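Long-range contacts in protein piwi (Drosophila melanogaster, PDB 6KR6), which binds piRNAs and, in complex with them, represses transposable elements by directing transposon silencing: residues A[443-448]-A[473-478]; A[532-537]-A[555-560]; A[436-441]-A[559-564]. All blocks are in the same frame, centred on the assembly; numbering follows the deposited sequence.

Interaction 1: residues A[443-448]-A[473-478]; sequences DRWAVI and LRIRSP. With ZN (zinc ion), chain O.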
loop_
_atom_site.group_PDB
_atom_site.type_symbol
_atom_site.label_atom_id
_atom_site.label_comp_id
_atom_site.label_asym_id
_atom_site.label_seq_id
_atom_site.Cartn_x
_atom_site.Cartn_y
_atom_site.Cartn_z
ATOM N N ASP A 443 19.072 -25.712 25.050
ATOM C CA ASP A 443 19.588 -26.981 25.554
ATOM C C ASP A 443 20.168 -27.846 24.439
ATOM O O ASP A 443 21.101 -28.619 24.682
ATOM C CB ASP A 443 18.482 -27.714 26.326
ATOM C CG ASP A 443 18.415 -29.200 26.023
ATOM O OD1 ASP A 443 17.408 -29.631 25.422
ATOM O OD2 ASP A 443 19.356 -29.934 26.395
ATOM N N ARG A 444 19.663 -27.714 23.214
ATOM C CA ARG A 444 20.166 -28.523 22.108
ATOM C C ARG A 444 19.980 -27.749 20.811
ATOM O O ARG A 444 18.844 -27.496 20.399
ATOM C CB ARG A 444 19.451 -29.871 22.045
ATOM C CG ARG A 444 20.379 -31.074 22.105
ATOM C CD ARG A 444 19.741 -32.291 21.452
ATOM N NE ARG A 444 19.058 -33.158 22.408
ATOM C CZ ARG A 444 19.519 -34.340 22.801
ATOM N NH1 ARG A 444 20.666 -34.798 22.317
ATOM N NH2 ARG A 444 18.833 -35.068 23.671
ATOM N N TRP A 445 21.088 -27.382 20.166
ATOM C CA TRP A 445 21.045 -26.759 18.849
ATOM C C TRP A 445 22.350 -27.072 18.128
ATOM O O TRP A 445 23.265 -27.681 18.690
ATOM C CB TRP A 445 20.779 -25.249 18.944
ATOM C CG TRP A 445 21.779 -24.458 19.741
ATOM C CD1 TRP A 445 22.137 -24.660 21.041
ATOM C CD2 TRP A 445 22.517 -23.309 19.299
ATOM N NE1 TRP A 445 23.064 -23.725 21.431
ATOM C CE2 TRP A 445 23.314 -22.882 20.380
ATOM C CE3 TRP A 445 22.589 -22.606 18.091
ATOM C CZ2 TRP A 445 24.172 -21.789 20.291
ATOM C CZ3 TRP A 445 23.441 -21.517 18.006
ATOM C CH2 TRP A 445 24.221 -21.121 19.099
ATOM N N ALA A 446 22.424 -26.665 16.864
ATOM C CA ALA A 446 23.580 -26.954 16.027
ATOM C C ALA A 446 23.991 -25.700 15.271
ATOM O O ALA A 446 23.195 -24.778 15.076
ATOM C CB ALA A 446 23.290 -28.093 15.040
ATOM N N VAL A 447 25.252 -25.675 14.848
ATOM C CA VAL A 447 25.796 -24.584 14.052
ATOM C C VAL A 447 26.554 -25.190 12.880
ATOM O O VAL A 447 27.515 -25.944 13.082
ATOM C CB VAL A 447 26.714 -23.664 14.870
ATOM C CG1 VAL A 447 27.484 -22.750 13.945
ATOM C CG2 VAL A 447 25.899 -22.849 15.857
ATOM N N ILE A 448 26.126 -24.853 11.664
ATOM C CA ILE A 448 26.720 -25.345 10.428
ATOM C C ILE A 448 27.498 -24.205 9.785
ATOM O O ILE A 448 26.953 -23.115 9.573
ATOM C CB ILE A 448 25.648 -25.890 9.468
ATOM C CG1 ILE A 448 24.816 -26.970 10.161
ATOM C CG2 ILE A 448 26.287 -26.432 8.201
ATOM C CD1 ILE A 448 23.708 -27.532 9.304
ATOM N N LEU A 473 18.700 -15.620 28.518
ATOM C CA LEU A 473 18.581 -16.812 27.687
ATOM C C LEU A 473 19.797 -17.701 27.919
ATOM O O LEU A 473 20.899 -17.391 27.453
ATOM C CB LEU A 473 18.460 -16.427 26.214
ATOM C CG LEU A 473 18.491 -17.570 25.200
ATOM C CD1 LEU A 473 17.410 -18.588 25.518
ATOM C CD2 LEU A 473 18.328 -17.035 23.784
ATOM N N ARG A 474 19.593 -18.808 28.630
ATOM C CA ARG A 474 20.671 -19.754 28.898
ATOM C C ARG A 474 21.042 -20.476 27.608
ATOM O O ARG A 474 20.268 -21.292 27.099
ATOM C CB ARG A 474 20.244 -20.747 29.975
ATOM N N ILE A 475 22.222 -20.175 27.075
ATOM C CA ILE A 475 22.733 -20.819 25.870
ATOM C C ILE A 475 23.912 -21.696 26.256
ATOM O O ILE A 475 24.816 -21.254 26.976
ATOM C CB ILE A 475 23.144 -19.790 24.803
ATOM C CG1 ILE A 475 21.912 -19.076 24.249
ATOM C CG2 ILE A 475 23.923 -20.466 23.682
ATOM C CD1 ILE A 475 22.119 -18.469 22.876
ATOM N N ARG A 476 23.898 -22.935 25.783
ATOM C CA ARG A 476 25.001 -23.867 25.944
ATOM C C ARG A 476 25.679 -24.067 24.591
ATOM O O ARG A 476 25.274 -23.493 23.577
ATOM C CB ARG A 476 24.498 -25.178 26.554
ATOM C CG ARG A 476 23.768 -24.954 27.877
ATOM C CD ARG A 476 23.147 -26.220 28.452
ATOM N NE ARG A 476 22.212 -25.899 29.531
ATOM C CZ ARG A 476 21.517 -26.796 30.223
ATOM N NH1 ARG A 476 21.643 -28.089 29.959
ATOM N NH2 ARG A 476 20.691 -26.396 31.182
ATOM N N SER A 477 26.730 -24.876 24.580
ATOM C CA SER A 477 27.538 -25.017 23.373
ATOM C C SER A 477 26.798 -25.850 22.331
ATOM O O SER A 477 26.337 -26.952 22.640
ATOM C CB SER A 477 28.882 -25.654 23.698
ATOM O OG SER A 477 29.620 -24.843 24.597
ATOM N N PRO A 478 26.674 -25.366 21.100
ATOM C CA PRO A 478 25.929 -26.090 20.067
ATOM C C PRO A 478 26.751 -27.239 19.492
ATOM O O PRO A 478 27.887 -27.489 19.891
ATOM C CB PRO A 478 25.673 -25.009 19.014
ATOM C CG PRO A 478 26.851 -24.105 19.139
ATOM C CD PRO A 478 27.205 -24.085 20.603
HETATM ZN ZN ZN O . 16.247 -29.118 27.006
#
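The indole of Trp445 carries Pro478 on one face and offers its N-H edge to a carbonyl. Pro478 CB sits over the five-membered ring in a CH-pi contact, 3.6 Å from the centroid and 17° off the ring normal, while the proline ring lies alongside the indole. At the edge, Trp445 NE1 donates to Arg476 O at 3.1 Å, the oxygen lying 16° out of the ring plane; the donor stands above the carbonyl plane and off a lone pair. Ile475 comes in obliquely, with its CG2 3.6 Å from Trp445 CZ2, and its side chain runs roughly at right angles to the indole. Trp445 reaches these partners with CG between its backbone N and carbonyl carbon (chi1 59°). Two residues along, Val447 CG2 meets Pro478 CG at 3.6 Å. Backbone bonds of Trp445 and Val447 with Gln479 continue the junction, and Tyr465 of helix 454-471 packs on both Ile475 and Pro478. Asp443 shares a zinc ion with Asp440 and Lys504. Strand 446-450, helix 454-471 and parallel strand 479-483 form a beta-alpha-beta crossover in the Rossmann-like MID domain of Argonaute proteins.

Interaction 2: residues A[532-537]-A[555-560]; sequences PTQVVT and IQLNCK. With ZN (zinc ion), chain C; nucleotides of chain B.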
loop_
_atom_site.group_PDB
_atom_site.type_symbol
_atom_site.label_atom_id
_atom_site.label_comp_id
_atom_site.label_asym_id
_atom_site.label_seq_id
_atom_site.Cartn_x
_atom_site.Cartn_y
_atom_site.Cartn_z
ATOM N N PRO A 532 13.323 -24.745 13.354
ATOM C CA PRO A 532 13.570 -23.309 13.171
ATOM C C PRO A 532 15.053 -23.029 12.986
ATOM O O PRO A 532 15.903 -23.594 13.677
ATOM C CB PRO A 532 13.032 -22.687 14.465
ATOM C CG PRO A 532 13.034 -23.797 15.456
ATOM C CD PRO A 532 12.771 -25.054 14.683
ATOM N N THR A 533 15.361 -22.153 12.031
ATOM C CA THR A 533 16.736 -21.899 11.632
ATOM C C THR A 533 17.050 -20.410 11.709
ATOM O O THR A 533 16.157 -19.559 11.691
ATOM C CB THR A 533 17.016 -22.408 10.209
ATOM O OG1 THR A 533 16.223 -21.671 9.270
ATOM C CG2 THR A 533 16.687 -23.889 10.096
ATOM N N GLN A 534 18.345 -20.110 11.787
ATOM C CA GLN A 534 18.845 -18.742 11.834
ATOM C C GLN A 534 20.015 -18.609 10.871
ATOM O O GLN A 534 20.919 -19.449 10.868
ATOM C CB GLN A 534 19.279 -18.358 13.251
ATOM C CG GLN A 534 19.906 -16.980 13.341
ATOM C CD GLN A 534 18.985 -15.892 12.831
ATOM O OE1 GLN A 534 17.842 -15.773 13.273
ATOM N NE2 GLN A 534 19.476 -15.094 11.891
ATOM N N VAL A 535 19.997 -17.555 10.059
ATOM C CA VAL A 535 21.030 -17.304 9.063
ATOM C C VAL A 535 21.751 -16.014 9.428
ATOM O O VAL A 535 21.114 -15.017 9.785
ATOM C CB VAL A 535 20.434 -17.221 7.643
ATOM C CG1 VAL A 535 21.511 -16.883 6.627
ATOM C CG2 VAL A 535 19.748 -18.528 7.281
ATOM N N VAL A 536 23.080 -16.037 9.345
ATOM C CA VAL A 536 23.918 -14.884 9.656
ATOM C C VAL A 536 24.871 -14.663 8.489
ATOM O O VAL A 536 25.670 -15.549 8.162
ATOM C CB VAL A 536 24.703 -15.075 10.964
ATOM C CG1 VAL A 536 25.642 -13.902 11.195
ATOM C CG2 VAL A 536 23.751 -15.241 12.140
ATOM N N THR A 537 24.787 -13.489 7.866
ATOM C CA THR A 537 25.701 -13.147 6.784
ATOM C C THR A 537 27.108 -12.950 7.335
ATOM O O THR A 537 27.290 -12.473 8.457
ATOM C CB THR A 537 25.230 -11.881 6.065
ATOM O OG1 THR A 537 23.840 -12.006 5.743
ATOM C CG2 THR A 537 26.015 -11.660 4.780
ATOM N N ILE A 555 17.396 -12.107 20.790
ATOM C CA ILE A 555 15.954 -11.862 20.835
ATOM C C ILE A 555 15.254 -12.631 19.718
ATOM O O ILE A 555 14.225 -13.291 19.934
ATOM C CB ILE A 555 15.662 -10.353 20.753
ATOM C CG1 ILE A 555 16.294 -9.619 21.937
ATOM C CG2 ILE A 555 14.162 -10.100 20.717
ATOM C CD1 ILE A 555 16.188 -8.112 21.838
ATOM N N GLN A 556 15.811 -12.562 18.505
ATOM C CA GLN A 556 15.232 -13.293 17.381
ATOM C C GLN A 556 15.207 -14.793 17.651
ATOM O O GLN A 556 14.234 -15.471 17.316
ATOM C CB GLN A 556 16.001 -12.990 16.093
ATOM C CG GLN A 556 15.381 -13.607 14.839
ATOM C CD GLN A 556 16.040 -13.132 13.553
ATOM O OE1 GLN A 556 15.641 -13.525 12.452
ATOM N NE2 GLN A 556 17.050 -12.279 13.685
ATOM N N LEU A 557 16.267 -15.325 18.265
ATOM C CA LEU A 557 16.331 -16.754 18.562
ATOM C C LEU A 557 15.300 -17.148 19.611
ATOM O O LEU A 557 14.624 -18.178 19.474
ATOM C CB LEU A 557 17.736 -17.131 19.036
ATOM C CG LEU A 557 18.896 -16.985 18.049
ATOM C CD1 LEU A 557 20.222 -17.285 18.732
ATOM C CD2 LEU A 557 18.698 -17.882 16.844
ATOM N N ASN A 558 15.182 -16.349 20.676
ATOM C CA ASN A 558 14.144 -16.581 21.675
ATOM C C ASN A 558 12.768 -16.631 21.024
ATOM O O ASN A 558 11.934 -17.471 21.378
ATOM C CB ASN A 558 14.193 -15.487 22.746
ATOM C CG ASN A 558 13.424 -15.861 24.001
ATOM O OD1 ASN A 558 13.542 -16.976 24.506
ATOM N ND2 ASN A 558 12.630 -14.924 24.511
ATOM N N CYS A 559 12.520 -15.745 20.053
ATOM C CA CYS A 559 11.244 -15.781 19.342
ATOM C C CYS A 559 11.116 -17.037 18.486
ATOM O O CYS A 559 10.052 -17.668 18.456
ATOM C CB CYS A 559 11.082 -14.533 18.479
ATOM S SG CYS A 559 10.891 -13.024 19.430
ATOM N N LYS A 560 12.187 -17.403 17.776
ATOM C CA LYS A 560 12.188 -18.628 16.980
ATOM C C LYS A 560 11.835 -19.840 17.827
ATOM O O LYS A 560 11.225 -20.793 17.326
ATOM C CB LYS A 560 13.556 -18.837 16.326
ATOM C CG LYS A 560 13.973 -17.763 15.337
ATOM C CD LYS A 560 13.436 -18.025 13.946
ATOM C CE LYS A 560 13.829 -16.904 13.004
ATOM N NZ LYS A 560 15.299 -16.673 12.972
HETATM ZN ZN ZN C . 15.391 -13.163 10.462
ATOM O OP3 U B 1 17.086 -14.730 10.527
ATOM P P U B 1 16.819 -15.266 9.176
ATOM O OP1 U B 1 16.717 -16.742 9.279
ATOM O OP2 U B 1 15.669 -14.510 8.625
ATOM O "O5'" U B 1 18.081 -14.951 8.258
ATOM C "C5'" U B 1 18.376 -13.620 7.846
ATOM C "C4'" U B 1 19.782 -13.503 7.312
ATOM O "O4'" U B 1 19.832 -14.040 5.962
ATOM C "C3'" U B 1 20.338 -12.081 7.229
ATOM O "O3'" U B 1 21.725 -12.095 7.558
ATOM C "C2'" U B 1 20.164 -11.729 5.754
ATOM O "O2'" U B 1 21.064 -10.751 5.276
ATOM C "C1'" U B 1 20.394 -13.082 5.087
ATOM N N1 U B 1 19.748 -13.210 3.771
ATOM C C2 U B 1 20.439 -13.879 2.780
ATOM O O2 U B 1 21.537 -14.377 2.963
ATOM N N3 U B 1 19.793 -13.959 1.570
ATOM C C4 U B 1 18.555 -13.439 1.253
ATOM O O4 U B 1 18.107 -13.593 0.114
ATOM C C5 U B 1 17.908 -12.752 2.328
ATOM C C6 U B 1 18.514 -12.660 3.519
ATOM P P A B 2 22.384 -10.846 8.323
ATOM O OP1 A B 2 22.197 -9.653 7.458
ATOM O OP2 A B 2 23.743 -11.232 8.780
ATOM O "O5'" A B 2 21.472 -10.644 9.612
ATOM C "C5'" A B 2 21.258 -11.687 10.553
ATOM C "C4'" A B 2 20.543 -11.153 11.766
ATOM O "O4'" A B 2 21.479 -10.370 12.547
ATOM C "C3'" A B 2 19.391 -10.201 11.462
ATOM O "O3'" A B 2 18.160 -10.884 11.282
ATOM C "C2'" A B 2 19.383 -9.258 12.658
ATOM O "O2'" A B 2 18.682 -9.838 13.746
ATOM C "C1'" A B 2 20.865 -9.197 13.021
ATOM N N9 A B 2 21.572 -8.049 12.422
ATOM C C8 A B 2 22.570 -8.116 11.481
ATOM N N7 A B 2 23.051 -6.949 11.134
ATOM C C5 A B 2 22.330 -6.052 11.907
ATOM C C6 A B 2 22.367 -4.650 12.005
ATOM N N6 A B 2 23.192 -3.881 11.291
ATOM N N1 A B 2 21.517 -4.059 12.872
ATOM C C2 A B 2 20.690 -4.832 13.587
ATOM N N3 A B 2 20.561 -6.157 13.584
ATOM C C4 A B 2 21.420 -6.715 12.713
ATOM P P U B 3 17.163 -10.476 10.093
ATOM O OP1 U B 3 15.930 -11.293 10.239
ATOM O OP2 U B 3 17.928 -10.506 8.820
ATOM O "O5'" U B 3 16.779 -8.963 10.407
ATOM C "C5'" U B 3 15.961 -8.636 11.521
ATOM C "C4'" U B 3 15.793 -7.143 11.661
ATOM O "O4'" U B 3 17.085 -6.514 11.834
ATOM C "C3'" U B 3 15.184 -6.423 10.467
ATOM O "O3'" U B 3 13.769 -6.506 10.472
ATOM C "C2'" U B 3 15.701 -4.993 10.623
ATOM O "O2'" U B 3 14.864 -4.246 11.493
ATOM C "C1'" U B 3 17.056 -5.205 11.312
ATOM N N1 U B 3 18.217 -5.001 10.414
ATOM C C2 U B 3 18.705 -3.710 10.312
ATOM O O2 U B 3 18.209 -2.770 10.911
ATOM N N3 U B 3 19.788 -3.555 9.483
ATOM C C4 U B 3 20.426 -4.542 8.763
ATOM O O4 U B 3 21.392 -4.244 8.058
ATOM C C5 U B 3 19.870 -5.852 8.925
ATOM C C6 U B 3 18.812 -6.034 9.727
#
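Gln534 on strand 533-537 and Gln556 and Lys560 on the helix gather round the 5' phosphate of U1 of chain B and a zinc ion. Gln556 OE1 binds the zinc at 2.0 Å; U1 of chain B supplies OP2 and OP3, U3 of chain B supplies OP1, and Leu810 O also coordinates. With CG opposite the backbone N (chi1 -174°) and the rest extended, Gln556 spans to the RNA, where its NE2 donates to A2 of chain B O3' at 3.0 Å and 167°. From the strand, Gln534 NE2 gives U1 of chain B OP3 a weak bond of 2.8 Å. This is the guide 5'-end pocket of the Argonaute MID domain, closed by the chain's C terminus; the zinc probably takes the place of magnesium. One shell out, Lys560 NZ bonds to Gln556 OE1 at 3.2 Å from above its carbonyl plane and weakly to Thr533 O at 3.3 Å, bridging helix and strand. With the ammonium group removed, as by an alanine here, Gln556 OE1 and Thr533 O would probably lose the donor that joins them. Farther from the metal, Leu557 CD2 packs on Gln534 CB at 3.7 Å, the side chains crossing at about a right angle. Pro532 lies against the Lys560 backbone, while Thr533 OG1 is bonded to Lys522 and backbone hydrogen bonds of Gln534 with Ile506 and Cys508 fix the strand beside strand 506-510.

Interaction 3: residues A[436-441]-A[559-564]; sequences TTPSDG and CKLGYT. With ZN (zinc ion), chain O.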
loop_
_atom_site.group_PDB
_atom_site.type_symbol
_atom_site.label_atom_id
_atom_site.label_comp_id
_atom_site.label_asym_id
_atom_site.label_seq_id
_atom_site.Cartn_x
_atom_site.Cartn_y
_atom_site.Cartn_z
ATOM N N THR A 436 9.662 -13.979 28.593
ATOM C CA THR A 436 9.495 -15.426 28.617
ATOM C C THR A 436 10.749 -16.073 28.050
ATOM O O THR A 436 11.156 -15.765 26.923
ATOM C CB THR A 436 8.259 -15.857 27.820
ATOM O OG1 THR A 436 7.159 -15.006 28.151
ATOM C CG2 THR A 436 7.888 -17.289 28.153
ATOM N N THR A 437 11.357 -16.961 28.830
ATOM C CA THR A 437 12.554 -17.675 28.439
ATOM C C THR A 437 12.388 -19.150 28.765
ATOM O O THR A 437 11.899 -19.491 29.846
ATOM C CB THR A 437 13.792 -17.123 29.163
ATOM O OG1 THR A 437 13.829 -15.697 29.030
ATOM C CG2 THR A 437 15.067 -17.712 28.576
ATOM N N PRO A 438 12.748 -20.039 27.844
ATOM C CA PRO A 438 12.690 -21.471 28.155
ATOM C C PRO A 438 13.587 -21.799 29.338
ATOM O O PRO A 438 14.766 -21.439 29.361
ATOM C CB PRO A 438 13.184 -22.140 26.865
ATOM C CG PRO A 438 13.931 -21.066 26.135
ATOM C CD PRO A 438 13.225 -19.793 26.473
ATOM N N SER A 439 13.009 -22.467 30.342
ATOM C CA SER A 439 13.815 -22.938 31.462
ATOM C C SER A 439 14.901 -23.892 30.987
ATOM O O SER A 439 16.003 -23.915 31.548
ATOM C CB SER A 439 12.921 -23.610 32.504
ATOM O OG SER A 439 12.181 -24.670 31.923
ATOM N N ASP A 440 14.608 -24.674 29.947
ATOM C CA ASP A 440 15.628 -25.499 29.312
ATOM C C ASP A 440 16.751 -24.651 28.735
ATOM O O ASP A 440 17.916 -25.059 28.765
ATOM C CB ASP A 440 14.991 -26.342 28.206
ATOM C CG ASP A 440 15.364 -27.810 28.287
ATOM O OD1 ASP A 440 16.483 -28.127 28.739
ATOM O OD2 ASP A 440 14.533 -28.653 27.891
ATOM N N GLY A 441 16.421 -23.470 28.213
ATOM C CA GLY A 441 17.399 -22.669 27.511
ATOM C C GLY A 441 17.658 -23.254 26.131
ATOM O O GLY A 441 16.879 -24.050 25.601
ATOM N N CYS A 559 12.520 -15.745 20.053
ATOM C CA CYS A 559 11.244 -15.781 19.342
ATOM C C CYS A 559 11.116 -17.037 18.486
ATOM O O CYS A 559 10.052 -17.668 18.456
ATOM C CB CYS A 559 11.082 -14.533 18.479
ATOM S SG CYS A 559 10.891 -13.024 19.430
ATOM N N LYS A 560 12.187 -17.403 17.776
ATOM C CA LYS A 560 12.188 -18.628 16.980
ATOM C C LYS A 560 11.835 -19.840 17.827
ATOM O O LYS A 560 11.225 -20.793 17.326
ATOM C CB LYS A 560 13.556 -18.837 16.326
ATOM C CG LYS A 560 13.973 -17.763 15.337
ATOM C CD LYS A 560 13.436 -18.025 13.946
ATOM C CE LYS A 560 13.829 -16.904 13.004
ATOM N NZ LYS A 560 15.299 -16.673 12.972
ATOM N N LEU A 561 12.214 -19.827 19.105
ATOM C CA LEU A 561 11.841 -20.910 20.004
ATOM C C LEU A 561 10.385 -20.838 20.441
ATOM O O LEU A 561 9.865 -21.822 20.976
ATOM C CB LEU A 561 12.739 -20.908 21.239
ATOM C CG LEU A 561 14.234 -21.094 20.996
ATOM C CD1 LEU A 561 14.895 -21.536 22.282
ATOM C CD2 LEU A 561 14.493 -22.096 19.880
ATOM N N GLY A 562 9.720 -19.705 20.235
ATOM C CA GLY A 562 8.323 -19.580 20.604
ATOM C C GLY A 562 8.111 -19.005 21.988
ATOM O O GLY A 562 7.195 -19.416 22.705
ATOM N N TYR A 563 8.952 -18.053 22.374
ATOM C CA TYR A 563 8.861 -17.397 23.668
ATOM C C TYR A 563 8.785 -15.888 23.470
ATOM O O TYR A 563 9.027 -15.366 22.380
ATOM C CB TYR A 563 10.044 -17.790 24.563
ATOM C CG TYR A 563 10.011 -19.252 24.960
ATOM C CD1 TYR A 563 10.509 -20.235 24.114
ATOM C CD2 TYR A 563 9.464 -19.651 26.174
ATOM C CE1 TYR A 563 10.470 -21.569 24.469
ATOM C CE2 TYR A 563 9.422 -20.982 26.537
ATOM C CZ TYR A 563 9.925 -21.937 25.681
ATOM O OH TYR A 563 9.885 -23.264 26.040
ATOM N N THR A 564 8.444 -15.188 24.550
ATOM C CA THR A 564 8.033 -13.792 24.470
ATOM C C THR A 564 9.112 -12.881 25.035
ATOM O O THR A 564 9.431 -12.980 26.230
ATOM C CB THR A 564 6.720 -13.598 25.222
ATOM O OG1 THR A 564 5.788 -14.611 24.823
ATOM C CG2 THR A 564 6.130 -12.245 24.915
HETATM ZN ZN ZN O . 16.247 -29.118 27.006
#
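Pro438 lies over one face of the Tyr563 ring, and Thr436 borders the same ring at its edge. Pro438 CD stands 3.5 Å from the centroid of the Tyr563 ring and 10° off its normal, a CH-pi contact; Pro438 CB continues the cover outward to Tyr563 CZ at 3.5 Å. Tyr563 holds CG opposite its carbonyl carbon and beside its backbone N (chi1 -67°), and a chi2 of 83° sets the ring plane nearly perpendicular to the plane through CA, CB and CG, which turns a broad face to the proline. In Thr436 the methyl group takes the place opposite the backbone N, leaving OG1 opposite the carbonyl carbon. The two branches therefore part company: CG2 reaches Tyr563 CD2 in the ring plane at 3.5 Å, and OG1 rests 3.3 Å from Thr564 CB. Thr564 has the same branch arrangement, but its hydroxyl bonds to Ser606 O. A backbone bond joins the two segments here, Thr436 N to Thr564 O at 2.6 Å, nearly straight and in the carbonyl plane, and Asn558 of the helix holds Thr436 O through ND2. On the other flank Leu561 CD1 touches Pro438 CG at 4.0 Å, the side chains crossing at about a right angle, and Leu561 also packs on Leu442. Between Leu561 and Tyr563, Gly562 takes a positive phi, where a side chain would collide with the preceding carbonyl oxygen. Its N bonds back to Cys559 O at 2.7 Å, part of the Schellman motif that closes helix 546-560 and turns Tyr563 onto the Pro438 loop.

Overall arrangement
From the N terminus, the loop 436-441 comes first; its partner is reached only at 559-564, so interaction 3 closes the longest loop of the three. Within it, interaction 1 links the start of strand 446-450 to the loop leading into strand 479-483, closing round helix 454-471. Interaction 2 opens later, on strand 533-537 at the edge of the same parallel sheet, and ends on helix 546-560, sharing Cys559 and Lys560 with interaction 3. Leu473 packs on Thr437, bringing interactions 1 and 3 together, and both touch one zinc ion. Together the contacts tie the sheet, its guide-binding helix and the preceding loop into one body.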